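Local structure of 5'-nucleotidase SURE (Aquifex aeolicus, 2WQK) at residues A[18-21]-A[22-26]; A[79-83]-A[84-88]; A[165-169]-A[170-174]. The protein probably acts as a metal-dependent nucleotidase of the SurE family, removing the phosphate from nucleoside 5'-monophosphates. One frame throughout, in Å; residues are numbered along the deposited sequence.

Interaction 1. Residues A[18-21]-A[22-26]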
loop_
_atom_site.group_PDB
_atom_site.type_symbol
_atom_site.label_atom_id
_atom_site.label_comp_id
_atom_site.label_asym_id
_atom_site.label_seq_id
_atom_site.Cartn_x
_atom_site.Cartn_y
_atom_site.Cartn_z
ATOM N N ASN A 18 14.062 -2.240 20.702
ATOM C CA ASN A 18 14.894 -1.437 21.622
ATOM C C ASN A 18 15.161 -2.188 22.930
ATOM O O ASN A 18 16.289 -2.146 23.451
ATOM C CB ASN A 18 14.293 -0.083 21.805
ATOM C CG ASN A 18 14.546 0.794 20.611
ATOM O OD1 ASN A 18 15.672 1.310 20.438
ATOM N ND2 ASN A 18 13.531 0.912 19.711
ATOM N N ALA A 19 14.150 -2.892 23.446
ATOM C CA ALA A 19 14.359 -3.713 24.651
ATOM C C ALA A 19 15.442 -4.757 24.414
ATOM O O ALA A 19 16.307 -5.005 25.270
ATOM C CB ALA A 19 13.064 -4.394 25.142
ATOM N N LEU A 20 15.374 -5.413 23.258
ATOM C CA LEU A 20 16.326 -6.465 22.966
ATOM C C LEU A 20 17.729 -5.862 22.798
ATOM O O LEU A 20 18.709 -6.424 23.294
ATOM C CB LEU A 20 15.878 -7.250 21.729
ATOM C CG LEU A 20 16.693 -8.474 21.352
ATOM C CD1 LEU A 20 16.885 -9.454 22.520
ATOM C CD2 LEU A 20 16.043 -9.134 20.114
ATOM N N ARG A 21 17.817 -4.737 22.079
ATOM C CA ARG A 21 19.092 -4.053 21.859
ATOM C C ARG A 21 19.753 -3.756 23.209
ATOM O O ARG A 21 20.928 -4.037 23.424
ATOM C CB ARG A 21 18.891 -2.757 21.109
ATOM C CG ARG A 21 20.165 -1.979 20.928
ATOM C CD ARG A 21 19.859 -0.642 20.368
ATOM N NE ARG A 21 21.100 0.087 20.205
ATOM C CZ ARG A 21 21.316 1.311 20.655
ATOM N NH1 ARG A 21 20.363 2.030 21.257
ATOM N NH2 ARG A 21 22.492 1.843 20.431
ATOM N N GLU A 22 18.981 -3.144 24.084
ATOM C CA GLU A 22 19.535 -2.746 25.403
ATOM C C GLU A 22 20.079 -3.932 26.201
ATOM O O GLU A 22 21.195 -3.876 26.784
ATOM C CB GLU A 22 18.466 -1.936 26.146
ATOM C CG GLU A 22 18.191 -0.571 25.492
ATOM C CD GLU A 22 19.434 0.344 25.301
ATOM O OE1 GLU A 22 20.330 0.367 26.157
ATOM O OE2 GLU A 22 19.511 1.061 24.258
ATOM N N ALA A 23 19.288 -4.994 26.284
ATOM C CA ALA A 23 19.692 -6.202 26.995
ATOM C C ALA A 23 20.923 -6.886 26.422
ATOM O O ALA A 23 21.775 -7.404 27.166
ATOM C CB ALA A 23 18.504 -7.181 27.130
ATOM N N LEU A 24 21.024 -6.882 25.092
ATOM C CA LEU A 24 22.132 -7.564 24.430
ATOM C C LEU A 24 23.496 -6.909 24.594
ATOM O O LEU A 24 24.515 -7.549 24.359
ATOM C CB LEU A 24 21.873 -7.676 22.926
ATOM C CG LEU A 24 20.828 -8.711 22.510
ATOM C CD1 LEU A 24 20.494 -8.423 21.062
ATOM C CD2 LEU A 24 21.404 -10.116 22.707
ATOM N N LYS A 25 23.481 -5.624 24.957
ATOM C CA LYS A 25 24.767 -4.920 25.088
ATOM C C LYS A 25 25.759 -5.627 26.020
ATOM O O LYS A 25 26.968 -5.460 25.855
ATOM C CB LYS A 25 24.544 -3.475 25.556
ATOM C CG LYS A 25 23.819 -2.603 24.586
ATOM C CD LYS A 25 23.453 -1.248 25.261
ATOM C CE LYS A 25 23.031 -0.187 24.265
ATOM N NZ LYS A 25 22.826 1.177 24.911
ATOM N N SER A 26 25.257 -6.323 27.038
ATOM C CA SER A 26 26.157 -7.011 27.968
ATOM C C SER A 26 26.847 -8.227 27.361
ATOM O O SER A 26 27.811 -8.756 27.930
ATOM C CB SER A 26 25.452 -7.405 29.256
ATOM O OG SER A 26 24.427 -8.324 28.962
HETATM O O HOH W 1 17.599 1.626 22.246
#
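Leu-20 and Leu-24 touch along the inner side of helix 15-24, the helix of the beta-alpha-beta unit that joins strands 3-7 and 29-35. Leu-20 CG lies 3.8 Å from Leu-24 CD1, the two side chains meeting at a slant. Leu-20 also rests on Ile-93, and Leu-24 on Val-30 and Leu-90, which puts the pair between helix and sheet. Cut back to an alanine, Leu-24 would be likely to leave Leu-20 without its neighbour one turn on and open a gap toward Val-30 and Leu-90. The polar side is a salt-bridge network. Arg-21 and Glu-22 run alongside each other with guanidinium and carboxylate planes 90° apart; Arg-21 NH1 is 3.3 Å from Glu-22 OE2, but aims no N-H at it, and charge rather than a hydrogen bond holds the pair. Glu-22, bent at chi2 (-55°), meets Lys-25, whose NZ donates to Glu-22 OE1 at 2.9 Å on the syn side. Lys-25 CE sits over one guanidinium face. Asn-18 ND2 is hydrogen-bonded to Ser-14 O and Tyr-12 O. At the guanidinium edge, a water accepts from Arg-21 NH1 at 3.0 Å and donates to Asn-18 OD1 (2.7 Å) and Glu-22 OE2 (2.8 Å).

Interaction 2. Residues A[79-83]-A[84-88]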
loop_
_atom_site.group_PDB
_atom_site.type_symbol
_atom_site.label_atom_id
_atom_site.label_comp_id
_atom_site.label_asym_id
_atom_site.label_seq_id
_atom_site.Cartn_x
_atom_site.Cartn_y
_atom_site.Cartn_z
ATOM N N VAL A 79 26.924 -3.726 3.716
ATOM C CA VAL A 79 27.333 -2.298 3.803
ATOM C C VAL A 79 27.851 -2.003 5.209
ATOM O O VAL A 79 29.033 -1.636 5.381
ATOM C CB VAL A 79 26.197 -1.321 3.417
ATOM C CG1 VAL A 79 26.678 0.131 3.493
ATOM C CG2 VAL A 79 25.599 -1.665 2.005
ATOM N N ILE A 80 27.022 -2.192 6.230
ATOM C CA ILE A 80 27.387 -1.699 7.568
ATOM C C ILE A 80 28.553 -2.524 8.127
ATOM O O ILE A 80 29.532 -1.957 8.641
ATOM C CB ILE A 80 26.181 -1.708 8.515
ATOM C CG1 ILE A 80 25.038 -0.825 7.949
ATOM C CG2 ILE A 80 26.598 -1.235 9.900
ATOM C CD1 ILE A 80 25.474 0.586 7.627
ATOM N N LEU A 81 28.450 -3.844 8.030
ATOM C CA LEU A 81 29.496 -4.752 8.511
ATOM C C LEU A 81 30.586 -5.081 7.501
ATOM O O LEU A 81 31.470 -5.902 7.786
ATOM C CB LEU A 81 28.854 -6.033 9.067
ATOM C CG LEU A 81 27.869 -5.841 10.218
ATOM C CD1 LEU A 81 27.240 -7.180 10.572
ATOM C CD2 LEU A 81 28.557 -5.147 11.425
ATOM N N GLU A 82 30.492 -4.491 6.310
ATOM C CA GLU A 82 31.543 -4.663 5.303
ATOM C C GLU A 82 31.845 -6.133 5.001
ATOM O O GLU A 82 33.005 -6.537 4.842
ATOM C CB GLU A 82 32.824 -3.914 5.757
ATOM C CG GLU A 82 32.595 -2.434 5.988
ATOM C CD GLU A 82 33.860 -1.659 6.392
ATOM O OE1 GLU A 82 34.966 -2.176 6.209
ATOM O OE2 GLU A 82 33.736 -0.524 6.879
ATOM N N GLU A 83 30.789 -6.957 4.943
ATOM C CA GLU A 83 30.898 -8.376 4.592
ATOM C C GLU A 83 31.665 -9.228 5.617
ATOM O O GLU A 83 32.092 -10.361 5.341
ATOM C CB GLU A 83 31.465 -8.548 3.174
ATOM C CG GLU A 83 30.481 -8.232 2.085
ATOM C CD GLU A 83 31.074 -8.527 0.719
ATOM O OE1 GLU A 83 31.587 -7.591 0.068
ATOM O OE2 GLU A 83 31.072 -9.706 0.344
ATOM N N LYS A 84 31.793 -8.705 6.833
ATOM C CA LYS A 84 32.325 -9.462 7.943
ATOM C C LYS A 84 31.124 -10.038 8.686
ATOM O O LYS A 84 30.324 -9.291 9.244
ATOM C CB LYS A 84 33.185 -8.581 8.864
ATOM C CG LYS A 84 33.823 -9.394 10.012
ATOM C CD LYS A 84 34.829 -8.572 10.798
ATOM C CE LYS A 84 35.663 -9.442 11.720
ATOM N NZ LYS A 84 34.830 -10.006 12.803
ATOM N N LYS A 85 31.011 -11.354 8.694
ATOM C CA LYS A 85 29.847 -11.964 9.320
ATOM C C LYS A 85 29.818 -11.709 10.828
ATOM O O LYS A 85 30.836 -11.928 11.529
ATOM C CB LYS A 85 29.792 -13.461 9.071
ATOM C CG LYS A 85 29.622 -13.818 7.618
ATOM C CD LYS A 85 29.593 -15.305 7.447
ATOM C CE LYS A 85 29.336 -15.688 6.000
ATOM N NZ LYS A 85 30.524 -15.467 5.143
ATOM N N PRO A 86 28.642 -11.291 11.336
ATOM C CA PRO A 86 28.480 -11.163 12.759
ATOM C C PRO A 86 28.349 -12.556 13.363
ATOM O O PRO A 86 28.218 -13.553 12.599
ATOM C CB PRO A 86 27.207 -10.339 12.864
ATOM C CG PRO A 86 26.408 -10.831 11.715
ATOM C CD PRO A 86 27.370 -11.008 10.631
ATOM N N ASP A 87 28.364 -12.654 14.699
ATOM C CA ASP A 87 28.195 -13.926 15.350
ATOM C C ASP A 87 26.778 -14.464 15.169
ATOM O O ASP A 87 26.594 -15.694 15.077
ATOM C CB ASP A 87 28.560 -13.821 16.830
ATOM C CG ASP A 87 30.029 -13.499 17.013
ATOM O OD1 ASP A 87 30.793 -14.472 17.095
ATOM O OD2 ASP A 87 30.433 -12.313 16.961
ATOM N N LEU A 88 25.819 -13.553 15.194
ATOM C CA LEU A 88 24.402 -13.898 15.030
ATOM C C LEU A 88 23.661 -12.783 14.322
ATOM O O LEU A 88 24.037 -11.613 14.409
ATOM C CB LEU A 88 23.684 -14.101 16.388
ATOM C CG LEU A 88 24.116 -15.255 17.304
ATOM C CD1 LEU A 88 23.621 -15.076 18.761
ATOM C CD2 LEU A 88 23.636 -16.576 16.780
HETATM O O HOH W 2 32.041 -13.180 4.886
#
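Lys-84 N donates to Leu-81 O at 3.0 Å, the backbone hydrogen bond that closes the turn between the two segments. The N-H points fairly directly at the oxygen (159°), yet the donor stands 49° out of the carbonyl plane. The apolar part of the contact is made by one methyl group: Leu-81 CD1 meets the ring of Pro-86, 3.8 Å from CD and 3.9 Å from CB, with the two side chains set roughly perpendicular. With CG anti to the carbonyl carbon (chi1 -59°) and CD1 carried on in an extended line, the leucine reaches over to the proline. Leu-81 also packs on Val-31 and Pro-86 on Ile-120. A water donates to Glu-83 O at 2.9 Å; in one of two conformers of Lys-85 it also accepts from Lys-85 NZ, so this bridge from backbone to ammonium group is less certain. Glu-82 and Glu-83, both with positive phi, occupy the central positions of a type I' beta turn from Leu-81 to Lys-84, which reverses the chain after helix 69-80 and leads it into strand 88-94.

Interaction 3. Residues A[165-169]-A[170-174]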
loop_
_atom_site.group_PDB
_atom_site.type_symbol
_atom_site.label_atom_id
_atom_site.label_comp_id
_atom_site.label_asym_id
_atom_site.label_seq_id
_atom_site.Cartn_x
_atom_site.Cartn_y
_atom_site.Cartn_z
ATOM N N PRO A 165 6.132 -16.035 26.226
ATOM C CA PRO A 165 4.913 -15.547 26.878
ATOM C C PRO A 165 5.061 -14.159 27.503
ATOM O O PRO A 165 6.144 -13.796 27.953
ATOM C CB PRO A 165 4.706 -16.553 28.028
ATOM C CG PRO A 165 5.497 -17.683 27.803
ATOM C CD PRO A 165 6.599 -17.295 26.808
ATOM N N ASN A 166 3.952 -13.425 27.559
ATOM C CA ASN A 166 3.944 -12.109 28.162
ATOM C C ASN A 166 3.835 -12.218 29.668
ATOM O O ASN A 166 2.764 -11.983 30.241
ATOM C CB ASN A 166 2.813 -11.265 27.608
ATOM C CG ASN A 166 2.896 -9.831 28.043
ATOM O OD1 ASN A 166 3.977 -9.342 28.331
ATOM N ND2 ASN A 166 1.751 -9.141 28.077
ATOM N N LEU A 167 4.938 -12.624 30.276
ATOM C CA LEU A 167 5.036 -12.793 31.714
ATOM C C LEU A 167 6.271 -12.105 32.246
ATOM O O LEU A 167 7.264 -11.908 31.537
ATOM C CB LEU A 167 5.150 -14.276 32.040
ATOM C CG LEU A 167 3.949 -15.175 31.757
ATOM C CD1 LEU A 167 4.331 -16.656 31.845
ATOM C CD2 LEU A 167 2.801 -14.862 32.707
ATOM N N ARG A 168 6.245 -11.776 33.541
ATOM C CA ARG A 168 7.475 -11.382 34.165
ATOM C C ARG A 168 8.494 -12.498 34.076
ATOM O O ARG A 168 8.141 -13.683 34.098
ATOM C CB ARG A 168 7.237 -11.026 35.643
ATOM C CG ARG A 168 6.439 -9.785 35.822
ATOM C CD ARG A 168 6.254 -9.457 37.321
ATOM N NE ARG A 168 7.507 -9.609 38.074
ATOM C CZ ARG A 168 7.803 -10.602 38.918
ATOM N NH1 ARG A 168 6.939 -11.585 39.184
ATOM N NH2 ARG A 168 8.988 -10.611 39.514
ATOM N N TYR A 169 9.773 -12.116 33.980
ATOM C CA TYR A 169 10.867 -13.069 33.840
ATOM C C TYR A 169 10.800 -14.185 34.866
ATOM O O TYR A 169 10.926 -15.350 34.561
ATOM C CB TYR A 169 12.199 -12.333 33.920
ATOM C CG TYR A 169 13.457 -13.149 33.832
ATOM C CD1 TYR A 169 13.810 -13.790 32.646
ATOM C CD2 TYR A 169 14.365 -13.195 34.887
ATOM C CE1 TYR A 169 14.970 -14.488 32.535
ATOM C CE2 TYR A 169 15.537 -13.908 34.788
ATOM C CZ TYR A 169 15.845 -14.557 33.605
ATOM O OH TYR A 169 17.036 -15.262 33.505
ATOM N N GLU A 170 10.538 -13.819 36.112
ATOM C CA GLU A 170 10.526 -14.821 37.167
ATOM C C GLU A 170 9.324 -15.756 37.121
ATOM O O GLU A 170 9.329 -16.811 37.798
ATOM C CB GLU A 170 10.618 -14.124 38.534
ATOM C CG GLU A 170 11.893 -13.287 38.668
ATOM C CD GLU A 170 11.802 -11.875 38.029
ATOM O OE1 GLU A 170 10.719 -11.440 37.544
ATOM O OE2 GLU A 170 12.847 -11.188 38.033
ATOM N N GLU A 171 8.292 -15.375 36.365
ATOM C CA GLU A 171 7.100 -16.193 36.198
ATOM C C GLU A 171 7.178 -17.142 34.984
ATOM O O GLU A 171 6.338 -18.006 34.843
ATOM C CB GLU A 171 5.860 -15.316 36.030
ATOM C CG GLU A 171 5.435 -14.547 37.298
ATOM C CD GLU A 171 4.952 -15.465 38.420
ATOM O OE1 GLU A 171 4.678 -16.671 38.198
ATOM O OE2 GLU A 171 4.837 -14.953 39.552
ATOM N N ILE A 172 8.176 -16.965 34.124
ATOM C CA ILE A 172 8.349 -17.899 32.986
ATOM C C ILE A 172 8.664 -19.276 33.574
ATOM O O ILE A 172 9.551 -19.402 34.444
ATOM C CB ILE A 172 9.514 -17.449 32.082
ATOM C CG1 ILE A 172 9.181 -16.125 31.397
ATOM C CG2 ILE A 172 9.874 -18.559 31.048
ATOM C CD1 ILE A 172 8.208 -16.228 30.188
ATOM N N LYS A 173 7.965 -20.308 33.108
ATOM C CA LYS A 173 8.102 -21.616 33.714
ATOM C C LYS A 173 9.354 -22.357 33.282
ATOM O O LYS A 173 9.843 -23.242 33.995
ATOM C CB LYS A 173 6.874 -22.484 33.469
ATOM C CG LYS A 173 5.584 -21.952 34.004
ATOM C CD LYS A 173 4.548 -23.066 33.982
ATOM C CE LYS A 173 3.148 -22.576 34.193
ATOM N NZ LYS A 173 2.254 -23.593 33.558
ATOM N N GLY A 174 9.850 -22.034 32.085
ATOM C CA GLY A 174 11.003 -22.711 31.577
ATOM C C GLY A 174 11.034 -22.457 30.078
ATOM O O GLY A 174 10.226 -21.691 29.563
HETATM O O HOH W 3 11.655 -17.803 35.409
#
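Charged contacts join Arg-168 to two glutamates in a salt-bridge network. Arg-168 NH2 lies 2.8 Å from Glu-170 OE1, which sits over one face of the guanidinium, and the two flat groups are nearly parallel, 14° apart. Bends in both chains, at chi3 of Arg-168 (45°) and chi2 of Glu-170, fold the groups onto one another. The second pairing is long: Arg-168 NH1 is 4.0 Å from Glu-171 OE2. As both glutamates are exposed, the network lies on the surface, where solvent would probably soften its pull.

Among backbone bonds, Arg-168 O accepts from Glu-171 N at 2.8 Å and, weakly, from Ile-172 N. The latter also donates to Tyr-169 O at 3.2 Å, so that its N-H is shared between two carbonyls. A water donates to Tyr-169 O and to Ile-172 O, 2.7 and 2.8 Å away respectively, and ties the short 3-10 turn to the chain leaving it.

Apolar contact centres on Ile-172 CD1. It meets the Pro-165 ring at CG and at CD, 3.9 Å from the latter, while Leu-167 CB approaches the same methyl group at 4.1 Å.

The loop links strand 158-165 to strand 174-177 and lies beside helix 135-152: there Tyr-169 OH is hydrogen-bonded to Asp-144 and Tyr-169 N to Glu-137. Ile-172 meanwhile packs on Val-226 of strand 225-232, which runs between the two strands in the sheet.

Overall arrangement
Along the chain the three contacts follow one another in series. Interaction 1 is on helix 15-24, between strands 3-7 and 29-35; interaction 2 is the turn leading from helix 69-80 into strand 88-94; interaction 3 is the loop joining strands 158-165 and 174-177. The centre of interaction 1 is about 18 Å from that of each of the others, whereas those of interactions 2 and 3 are about 33 Å apart. Helix 135-152 packs against residues of all three. All thus belong to connections of one mixed sheet; interactions 2 and 3 lie away from the metal site, while the side chain of Asn-18 in interaction 1 is about 9 Å from that of Asp-10, a sodium ligand.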